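Local coordinates for LPG0439 HIT-related domain-containing protein (Legionella pneumophila subsp. pneumophila, PDB 5L0L) that is of unknown function but has a HIT-related domain, whose fold suggests a nucleotide-binding or phosphate-handling role, in a protein predicted to be membrane-bound, at residues G48-I53 with H128-G133; T87-K92 with A184-K189. One frame throughout, in Å; residues are numbered along the deposited sequence. Where two conformers were deposited one is given.

Contact 1: G48-I53 with H128-G133; sequences GYRIII and HLHMWG. With SO4 (sulfate ion), chain C.
I51-I53 pairs antiparallel with L129-M131, as neighbouring strands in the six-stranded antiparallel sheet of the HIT-related domain. I51 and M131 bond in both directions, and so do I53 and L129, with L129 N to I53 O at 2.8 Å. Between them, I52 and H130 form a non-hydrogen-bonded pair. Ahead of the strand, G48 O takes the N-H of G133.

I51, I53, L129 and M131 line one face of the sheet. Helix 73-92 covers I51, I53 and M131, while L129 packs on F99 of the second subunit. With chi1 at 61°, I51 CG1 lies between the backbone N and the carbonyl carbon, 3.7 Å from M131 CB. I53 CD1 touches L129 CD1 at 4.0 Å.

I52 and H130 lie on the other face. H128 and H130 match the first two histidines of the H-x-H-x-H pattern of HIT proteins; W132 stands at the third position. Both grip a sulfate, probably from the crystallisation liquor, which also takes N-H groups from G103 and N105. Such a site is consistent with phosphate binding. H128 NE2 reaches sulfate O1 at 2.9 Å, and H130 NE2 reaches O3 at 2.9 Å. H128 ND1 is hydrogen-bonded to M126 O. R50 forms a salt bridge with D45 through NH1. One water accepts from R50 NE, donates to I51 O and bonds H130 ND1 at 2.8 Å.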
ATOM      1  N   GLY A  48       1.292  16.209   0.453  1.00 12.55           N
ATOM      2  CA  GLY A  48       1.637  15.164   1.398  1.00 12.61           C
ATOM      3  C   GLY A  48       3.108  14.726   1.366  1.00 12.49           C
ATOM      4  O   GLY A  48       3.439  13.669   1.898  1.00 12.59           O
ATOM      5  N   TYR A  49       3.967  15.539   0.765  1.00 12.39           N
ATOM      6  CA  TYR A  49       5.355  15.172   0.489  1.00 12.35           C
ATOM      7  C   TYR A  49       5.433  13.796  -0.192  1.00 12.28           C
ATOM      8  O   TYR A  49       6.220  12.952   0.209  1.00 12.35           O
ATOM      9  CB  TYR A  49       6.205  15.202   1.787  1.00 12.57           C
ATOM     10  CG  TYR A  49       6.089  16.421   2.687  1.00 12.78           C
ATOM     11  CD1 TYR A  49       5.806  17.700   2.182  1.00 12.74           C
ATOM     12  CD2 TYR A  49       6.273  16.301   4.046  1.00 13.15           C
ATOM     13  CE1 TYR A  49       5.712  18.794   3.026  1.00 12.99           C
ATOM     14  CE2 TYR A  49       6.236  17.398   4.895  1.00 13.46           C
ATOM     15  CZ  TYR A  49       5.945  18.638   4.395  1.00 13.36           C
ATOM     16  OH  TYR A  49       5.848  19.702   5.226  1.00 13.71           O
ATOM     17  N   ARG A  50       4.581  13.565  -1.206  1.00 12.24           N
ATOM     18  CA  ARG A  50       4.528  12.265  -1.877  1.00 12.28           C
ATOM     19  C   ARG A  50       5.901  11.802  -2.347  1.00 12.28           C
ATOM     20  O   ARG A  50       6.644  12.601  -2.972  1.00 12.31           O
ATOM     21  CB  ARG A  50       3.630  12.329  -3.104  1.00 12.39           C
ATOM     22  CG  ARG A  50       2.166  12.165  -2.865  1.00 12.54           C
ATOM     23  CD  ARG A  50       1.401  12.408  -4.171  1.00 12.79           C
ATOM     24  NE  ARG A  50       1.520  11.287  -5.088  1.00 13.00           N
ATOM     25  CZ  ARG A  50       0.718  11.082  -6.148  1.00 13.42           C
ATOM     26  NH1 ARG A  50      -0.203  11.975  -6.504  1.00 13.66           N
ATOM     27  NH2 ARG A  50       0.870   9.974  -6.870  1.00 13.68           N
ATOM     28  N   ILE A  51       6.207  10.527  -2.100  1.00 12.36           N
ATOM     29  CA  ILE A  51       7.336   9.851  -2.732  1.00 12.52           C
ATOM     30  C   ILE A  51       6.851   8.715  -3.627  1.00 12.81           C
ATOM     31  O   ILE A  51       5.719   8.239  -3.500  1.00 12.83           O
ATOM     32  CB  ILE A  51       8.350   9.298  -1.716  1.00 12.57           C
ATOM     33  CG1 ILE A  51       7.693   8.271  -0.803  1.00 12.66           C
ATOM     34  CG2 ILE A  51       9.021  10.452  -0.968  1.00 12.58           C
ATOM     35  CD1 ILE A  51       8.660   7.493   0.059  1.00 12.91           C
ATOM     36  N   ILE A  52       7.709   8.325  -4.556  1.00 13.22           N
ATOM     37  CA  ILE A  52       7.523   7.103  -5.359  1.00 13.69           C
ATOM     38  C   ILE A  52       8.686   6.176  -5.011  1.00 14.02           C
ATOM     39  O   ILE A  52       9.850   6.593  -5.006  1.00 14.05           O
ATOM     40  CB  ILE A  52       7.555   7.403  -6.852  1.00 14.01           C
ATOM     41  CG1 ILE A  52       6.490   8.448  -7.224  1.00 14.06           C
ATOM     42  CG2 ILE A  52       7.359   6.117  -7.678  1.00 14.39           C
ATOM     43  CD1 ILE A  52       6.688   9.058  -8.603  1.00 14.49           C
ATOM     44  N   ILE A  53       8.362   4.932  -4.697  1.00 14.46           N
ATOM     45  CA  ILE A  53       9.334   3.897  -4.453  1.00 14.98           C
ATOM     46  C   ILE A  53       9.185   2.966  -5.635  1.00 15.76           C
ATOM     47  O   ILE A  53       8.071   2.462  -5.886  1.00 15.67           O
ATOM     48  CB  ILE A  53       9.035   3.137  -3.152  1.00 15.03           C
ATOM     49  CG1 ILE A  53       9.013   4.120  -1.979  1.00 14.86           C
ATOM     50  CG2 ILE A  53      10.059   1.999  -2.960  1.00 15.38           C
ATOM     51  CD1 ILE A  53       8.712   3.480  -0.637  1.00 15.08           C
ATOM     52  N   HIS A 128       6.027  -0.375  -8.547  1.00 17.33           N
ATOM     53  CA  HIS A 128       6.233   0.879  -7.800  1.00 16.75           C
ATOM     54  C   HIS A 128       5.054   1.162  -6.925  1.00 16.04           C
ATOM     55  O   HIS A 128       3.953   0.682  -7.197  1.00 16.04           O
ATOM     56  CB  HIS A 128       6.517   2.071  -8.746  1.00 16.96           C
ATOM     57  CG  HIS A 128       5.317   2.575  -9.494  1.00 17.21           C
ATOM     58  ND1 HIS A 128       4.672   1.837 -10.468  1.00 17.75           N
ATOM     59  CD2 HIS A 128       4.611   3.725  -9.371  1.00 17.32           C
ATOM     60  CE1 HIS A 128       3.659   2.535 -10.954  1.00 17.85           C
ATOM     61  NE2 HIS A 128       3.596   3.687 -10.296  1.00 17.65           N
ATOM     62  N   LEU A 129       5.269   1.961  -5.880  1.00 15.32           N
ATOM     63  CA  LEU A 129       4.178   2.403  -5.053  1.00 14.90           C
ATOM     64  C   LEU A 129       4.397   3.841  -4.607  1.00 14.38           C
ATOM     65  O   LEU A 129       5.491   4.386  -4.742  1.00 14.21           O
ATOM     66  CB  LEU A 129       3.930   1.482  -3.866  1.00 15.06           C
ATOM     67  CG  LEU A 129       4.967   1.266  -2.773  1.00 15.19           C
ATOM     68  CD1 LEU A 129       5.042   2.431  -1.800  1.00 14.98           C
ATOM     69  CD2 LEU A 129       4.642  -0.013  -2.011  1.00 15.52           C
ATOM     70  N   HIS A 130       3.319   4.421  -4.109  1.00 14.05           N
ATOM     71  CA  HIS A 130       3.257   5.830  -3.692  1.00 13.72           C
ATOM     72  C   HIS A 130       3.130   5.849  -2.186  1.00 13.46           C
ATOM     73  O   HIS A 130       2.427   5.030  -1.617  1.00 13.45           O
ATOM     74  CB  HIS A 130       2.011   6.499  -4.271  1.00 13.86           C
ATOM     75  CG  HIS A 130       1.941   6.424  -5.751  1.00 14.18           C
ATOM     76  ND1 HIS A 130       2.618   7.304  -6.557  1.00 14.34           N
ATOM     77  CD2 HIS A 130       1.348   5.523  -6.572  1.00 14.51           C
ATOM     78  CE1 HIS A 130       2.437   6.952  -7.824  1.00 14.62           C
ATOM     79  NE2 HIS A 130       1.630   5.903  -7.857  1.00 14.69           N
HETATM   80  N   MSE A 131       3.768   6.820  -1.551  1.00 13.12           N
HETATM   81  CA  MSE A 131       3.667   6.995  -0.094  1.00 13.00           C
HETATM   82  C   MSE A 131       3.606   8.496   0.192  1.00 12.68           C
HETATM   83  O   MSE A 131       4.185   9.313  -0.561  1.00 12.56           O
HETATM   84  CB  MSE A 131       4.858   6.322   0.596  1.00 13.22           C
HETATM   85  CG  MSE A 131       4.783   6.453   2.093  1.00 13.38           C
HETATM   86 SE   MSE A 131       6.255   5.497   3.016  1.00 13.94          SE
HETATM   87  CE  MSE A 131       5.818   3.681   2.445  1.00 14.19           C
ATOM     88  N   TRP A 132       2.858   8.873   1.223  1.00 12.57           N
ATOM     89  CA  TRP A 132       2.696  10.289   1.567  1.00 12.47           C
ATOM     90  C   TRP A 132       2.286  10.397   3.017  1.00 12.59           C
ATOM     91  O   TRP A 132       2.042   9.364   3.690  1.00 12.75           O
ATOM     92  CB  TRP A 132       1.653  10.959   0.639  1.00 12.38           C
ATOM     93  CG  TRP A 132       0.306  10.325   0.763  1.00 12.44           C
ATOM     94  CD1 TRP A 132      -0.735  10.756   1.533  1.00 12.50           C
ATOM     95  CD2 TRP A 132      -0.151   9.124   0.110  1.00 12.51           C
ATOM     96  NE1 TRP A 132      -1.798   9.881   1.431  1.00 12.60           N
ATOM     97  CE2 TRP A 132      -1.472   8.884   0.558  1.00 12.61           C
ATOM     98  CE3 TRP A 132       0.425   8.225  -0.802  1.00 12.54           C
ATOM     99  CZ2 TRP A 132      -2.236   7.800   0.116  1.00 12.72           C
ATOM    100  CZ3 TRP A 132      -0.313   7.122  -1.194  1.00 12.66           C
ATOM    101  CH2 TRP A 132      -1.622   6.910  -0.736  1.00 12.75           C
ATOM    102  N   GLY A 133       2.260  11.621   3.509  1.00 12.56           N
ATOM    103  CA  GLY A 133       1.906  11.898   4.919  1.00 12.72           C
ATOM    104  C   GLY A 133       0.592  12.662   5.023  1.00 12.71           C
ATOM    105  O   GLY A 133       0.234  13.452   4.113  1.00 12.59           O
TER
HETATM  106  S   SO4 C 401       0.136   5.024 -10.832  1.00 23.22           S
HETATM  107  O1  SO4 C 401       1.523   5.471 -11.151  1.00 29.90           O
HETATM  108  O2  SO4 C 401      -0.334   4.527 -12.119  1.00 24.66           O
HETATM  109  O3  SO4 C 401       0.413   4.060  -9.774  1.00 21.79           O
HETATM  110  O4  SO4 C 401      -0.378   6.349 -10.458  1.00 23.57           O
HETATM  111  O   HOH W   1       3.741   9.478  -5.219  1.00 11.36           O

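Contact 2: T87-K92 with A184-K189; sequences TQVYEK and AMFKLK
F186 turns the edge of its ring toward the face of Y90, an edge-to-face aromatic pair that forms the tight part of this helix-helix contact. The centroids are 5.3 Å apart and the planes stand at 75°. CE2 and CZ of F186 meet the phenol end of Y90, with CE2 3.7 Å from Y90 CZ. Y90 OH itself is hydrogen-bonded to Y49 O. V89 adds a second apolar contact. Its CG1, anti to the backbone N (chi1 172°), comes to 3.8 Å from F186 CD2 and makes an off-centre CH-pi contact with that ring. The same methyl touches K189 CB at 4.0 Å. V89, Y90 and F186 are all buried.

The looser side is made by two partly exposed lysines. K92 was modelled in two conformers. In one of them NZ gives a hydrogen bond to K189 O at 2.7 Å, so this bond is doubtful as a constant feature. K92 CE, next to NZ, touches K189 CD at 4.0 Å. The two ammonium groups do not meet, and each has a long, weak ion pair with E192, which may partly offset their like charges.

The helix segments cross at 109°, with their axes 10.0 Å apart at the closest. Helix 176-194 thus packs across the C-terminal part of helix 73-92. On the sheet side, Y90 and F186 both touch I51 of strand 51-58, and Y90 also reaches M131 of strand 128-134.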
ATOM      1  N   THR A  87       8.367   4.340   5.746  1.00 15.68           N
ATOM      2  CA  THR A  87       7.346   4.777   6.703  1.00 15.89           C
ATOM      3  C   THR A  87       7.926   5.498   7.944  1.00 16.39           C
ATOM      4  O   THR A  87       7.291   6.408   8.487  1.00 16.18           O
ATOM      5  CB  THR A  87       6.439   3.649   7.226  1.00 15.97           C
ATOM      6  OG1 THR A  87       7.211   2.721   8.007  1.00 16.36           O
ATOM      7  CG2 THR A  87       5.697   2.929   6.065  1.00 15.75           C
ATOM      8  N   GLN A  88       9.141   5.110   8.349  1.00 16.90           N
ATOM      9  CA  GLN A  88       9.763   5.698   9.529  1.00 17.50           C
ATOM     10  C   GLN A  88      10.200   7.146   9.324  1.00 17.40           C
ATOM     11  O   GLN A  88      10.240   7.911  10.294  1.00 17.58           O
ATOM     12  CB  GLN A  88      10.905   4.810  10.034  1.00 18.36           C
ATOM     13  CG  GLN A  88      10.424   3.375  10.355  1.00 18.93           C
ATOM     14  CD  GLN A  88       9.245   3.345  11.304  1.00 19.48           C
ATOM     15  OE1 GLN A  88       9.379   3.680  12.494  1.00 20.44           O
ATOM     16  NE2 GLN A  88       8.061   2.996  10.786  1.00 19.61           N
ATOM     17  N   VAL A  89      10.494   7.533   8.085  1.00 16.99           N
ATOM     18  CA  VAL A  89      10.793   8.925   7.796  1.00 16.97           C
ATOM     19  C   VAL A  89       9.533   9.792   8.011  1.00 16.77           C
ATOM     20  O   VAL A  89       9.599  10.829   8.658  1.00 16.68           O
ATOM     21  CB  VAL A  89      11.367   9.106   6.391  1.00 16.99           C
ATOM     22  CG1 VAL A  89      11.475  10.571   6.062  1.00 17.12           C
ATOM     23  CG2 VAL A  89      12.707   8.398   6.284  1.00 17.26           C
ATOM     24  N   TYR A  90       8.370   9.345   7.501  1.00 16.36           N
ATOM     25  CA  TYR A  90       7.128  10.068   7.736  1.00 16.47           C
ATOM     26  C   TYR A  90       6.809  10.162   9.233  1.00 17.67           C
ATOM     27  O   TYR A  90       6.421  11.223   9.743  1.00 17.73           O
ATOM     28  CB  TYR A  90       5.962   9.436   6.950  1.00 15.68           C
ATOM     29  CG  TYR A  90       6.089   9.703   5.485  1.00 15.03           C
ATOM     30  CD1 TYR A  90       5.585  10.881   4.930  1.00 14.84           C
ATOM     31  CD2 TYR A  90       6.792   8.839   4.670  1.00 14.61           C
ATOM     32  CE1 TYR A  90       5.714  11.148   3.590  1.00 14.52           C
ATOM     33  CE2 TYR A  90       6.960   9.102   3.334  1.00 14.34           C
ATOM     34  CZ  TYR A  90       6.423  10.250   2.786  1.00 14.32           C
ATOM     35  OH  TYR A  90       6.593  10.501   1.446  1.00 14.04           O
ATOM     36  N   GLU A  91       7.003   9.050   9.941  1.00 19.19           N
ATOM     37  CA  GLU A  91       6.773   9.001  11.395  1.00 21.02           C
ATOM     38  C   GLU A  91       7.651  10.034  12.119  1.00 20.86           C
ATOM     39  O   GLU A  91       7.150  10.779  12.963  1.00 21.04           O
ATOM     40  CB  GLU A  91       7.052   7.583  11.944  1.00 23.58           C
ATOM     41  CG  GLU A  91       6.622   7.355  13.386  1.00 26.72           C
ATOM     42  CD  GLU A  91       5.127   7.075  13.548  1.00 29.97           C
ATOM     43  OE1 GLU A  91       4.606   7.450  14.642  1.00 34.53           O
ATOM     44  OE2 GLU A  91       4.481   6.447  12.634  1.00 32.13           O
ATOM     45  N   LYS A  92       8.932  10.105  11.769  0.50 20.23           N
ATOM     46  CA  LYS A  92       9.860  11.071  12.387  0.50 20.31           C
ATOM     47  C   LYS A  92       9.585  12.539  12.050  0.50 20.09           C
ATOM     48  O   LYS A  92      10.123  13.441  12.688  0.50 20.25           O
ATOM     49  CB  LYS A  92      11.274  10.782  11.936  0.50 20.25           C
ATOM     50  CG  LYS A  92      11.918   9.605  12.607  0.50 20.45           C
ATOM     51  CD  LYS A  92      13.157   9.261  11.828  0.50 20.46           C
ATOM     52  CE  LYS A  92      14.281  10.230  12.127  0.50 20.71           C
ATOM     53  NZ  LYS A  92      15.463   9.838  11.367  0.50 20.60           N
ATOM     54  N   ALA A 184      16.210  17.754   0.951  1.00 15.04           N
ATOM     55  CA  ALA A 184      17.282  17.775   1.953  1.00 15.45           C
ATOM     56  C   ALA A 184      16.816  17.144   3.265  1.00 15.35           C
ATOM     57  O   ALA A 184      17.574  16.381   3.884  1.00 15.57           O
ATOM     58  CB  ALA A 184      17.762  19.217   2.170  1.00 15.81           C
HETATM   59  N   MSE A 185      15.584  17.433   3.701  1.00 15.19           N
HETATM   60  CA  MSE A 185      15.106  16.882   4.974  1.00 15.37           C
HETATM   61  C   MSE A 185      14.813  15.406   4.879  1.00 14.98           C
HETATM   62  O   MSE A 185      15.090  14.669   5.827  1.00 15.06           O
HETATM   63  CB  MSE A 185      13.914  17.674   5.503  1.00 15.90           C
HETATM   64  CG  MSE A 185      13.538  17.337   6.934  1.00 16.74           C
HETATM   65 SE   MSE A 185      15.001  17.663   8.216  0.75 18.27          SE
HETATM   66  CE  MSE A 185      14.876  19.531   8.432  1.00 19.03           C
ATOM     67  N   PHE A 186      14.239  14.949   3.753  1.00 14.53           N
ATOM     68  CA  PHE A 186      14.035  13.501   3.570  1.00 14.39           C
ATOM     69  C   PHE A 186      15.373  12.756   3.622  1.00 14.49           C
ATOM     70  O   PHE A 186      15.482  11.730   4.297  1.00 14.45           O
ATOM     71  CB  PHE A 186      13.279  13.176   2.295  1.00 14.25           C
ATOM     72  CG  PHE A 186      11.782  13.078   2.492  1.00 14.23           C
ATOM     73  CD1 PHE A 186      11.033  14.212   2.729  1.00 14.23           C
ATOM     74  CD2 PHE A 186      11.130  11.853   2.456  1.00 14.42           C
ATOM     75  CE1 PHE A 186       9.655  14.143   2.930  1.00 14.43           C
ATOM     76  CE2 PHE A 186       9.742  11.776   2.639  1.00 14.71           C
ATOM     77  CZ  PHE A 186       9.007  12.924   2.869  1.00 14.71           C
ATOM     78  N   LYS A 187      16.384  13.296   2.938  1.00 14.71           N
ATOM     79  CA  LYS A 187      17.719  12.668   2.961  1.00 15.12           C
ATOM     80  C   LYS A 187      18.301  12.597   4.377  1.00 15.33           C
ATOM     81  O   LYS A 187      18.784  11.558   4.801  1.00 15.39           O
ATOM     82  CB  LYS A 187      18.689  13.404   2.043  1.00 15.58           C
ATOM     83  CG  LYS A 187      18.412  13.216   0.576  1.00 15.83           C
ATOM     84  CD  LYS A 187      19.316  14.076  -0.263  1.00 16.47           C
ATOM     85  CE  LYS A 187      18.977  13.996  -1.746  1.00 16.86           C
ATOM     86  NZ  LYS A 187      19.836  14.897  -2.560  1.00 17.67           N
ATOM     87  N   LEU A 188      18.216  13.697   5.107  1.00 15.50           N
ATOM     88  CA  LEU A 188      18.730  13.747   6.459  1.00 16.04           C
ATOM     89  C   LEU A 188      18.000  12.790   7.394  1.00 16.27           C
ATOM     90  O   LEU A 188      18.644  12.046   8.145  1.00 16.32           O
ATOM     91  CB  LEU A 188      18.723  15.172   7.011  1.00 16.29           C
ATOM     92  CG  LEU A 188      19.275  15.311   8.436  1.00 16.92           C
ATOM     93  CD1 LEU A 188      20.705  14.816   8.521  1.00 17.38           C
ATOM     94  CD2 LEU A 188      19.176  16.761   8.897  1.00 17.37           C
ATOM     95  N   LYS A 189      16.663  12.793   7.354  1.00 16.40           N
ATOM     96  CA  LYS A 189      15.911  11.924   8.245  1.00 17.15           C
ATOM     97  C   LYS A 189      16.191  10.448   7.913  1.00 16.82           C
ATOM     98  O   LYS A 189      16.309   9.630   8.810  1.00 16.89           O
ATOM     99  CB  LYS A 189      14.405  12.226   8.207  1.00 17.92           C
ATOM    100  CG  LYS A 189      14.007  13.579   8.789  1.00 19.16           C
ATOM    101  CD  LYS A 189      14.448  13.762  10.209  1.00 21.02           C
ATOM    102  CE  LYS A 189      13.916  15.023  10.891  1.00 22.55           C
ATOM    103  NZ  LYS A 189      14.741  15.159  12.133  1.00 24.09           N
TER

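The centres of contacts 1 and 2 lie about 12 Å apart, and all four segments belong to the HIT-related domain. Along the chain they alternate: 48-53, 87-92, 128-133, then 184-189. Strand 51-58 is followed by helix 73-92, and strand 128-134 by helix 176-194. Contact 1 joins two strands of the sheet; contact 2 joins the helices that come after them. The two meet at Y90, whose OH probably hydrogen-bonds to Y49 O at 2.8 Å. The helix pair therefore packs on the apolar face of the strand pair, while H130, with I52, lies on the other face, where H130 and H128 bind the sulfate. Both contacts also touch the second subunit.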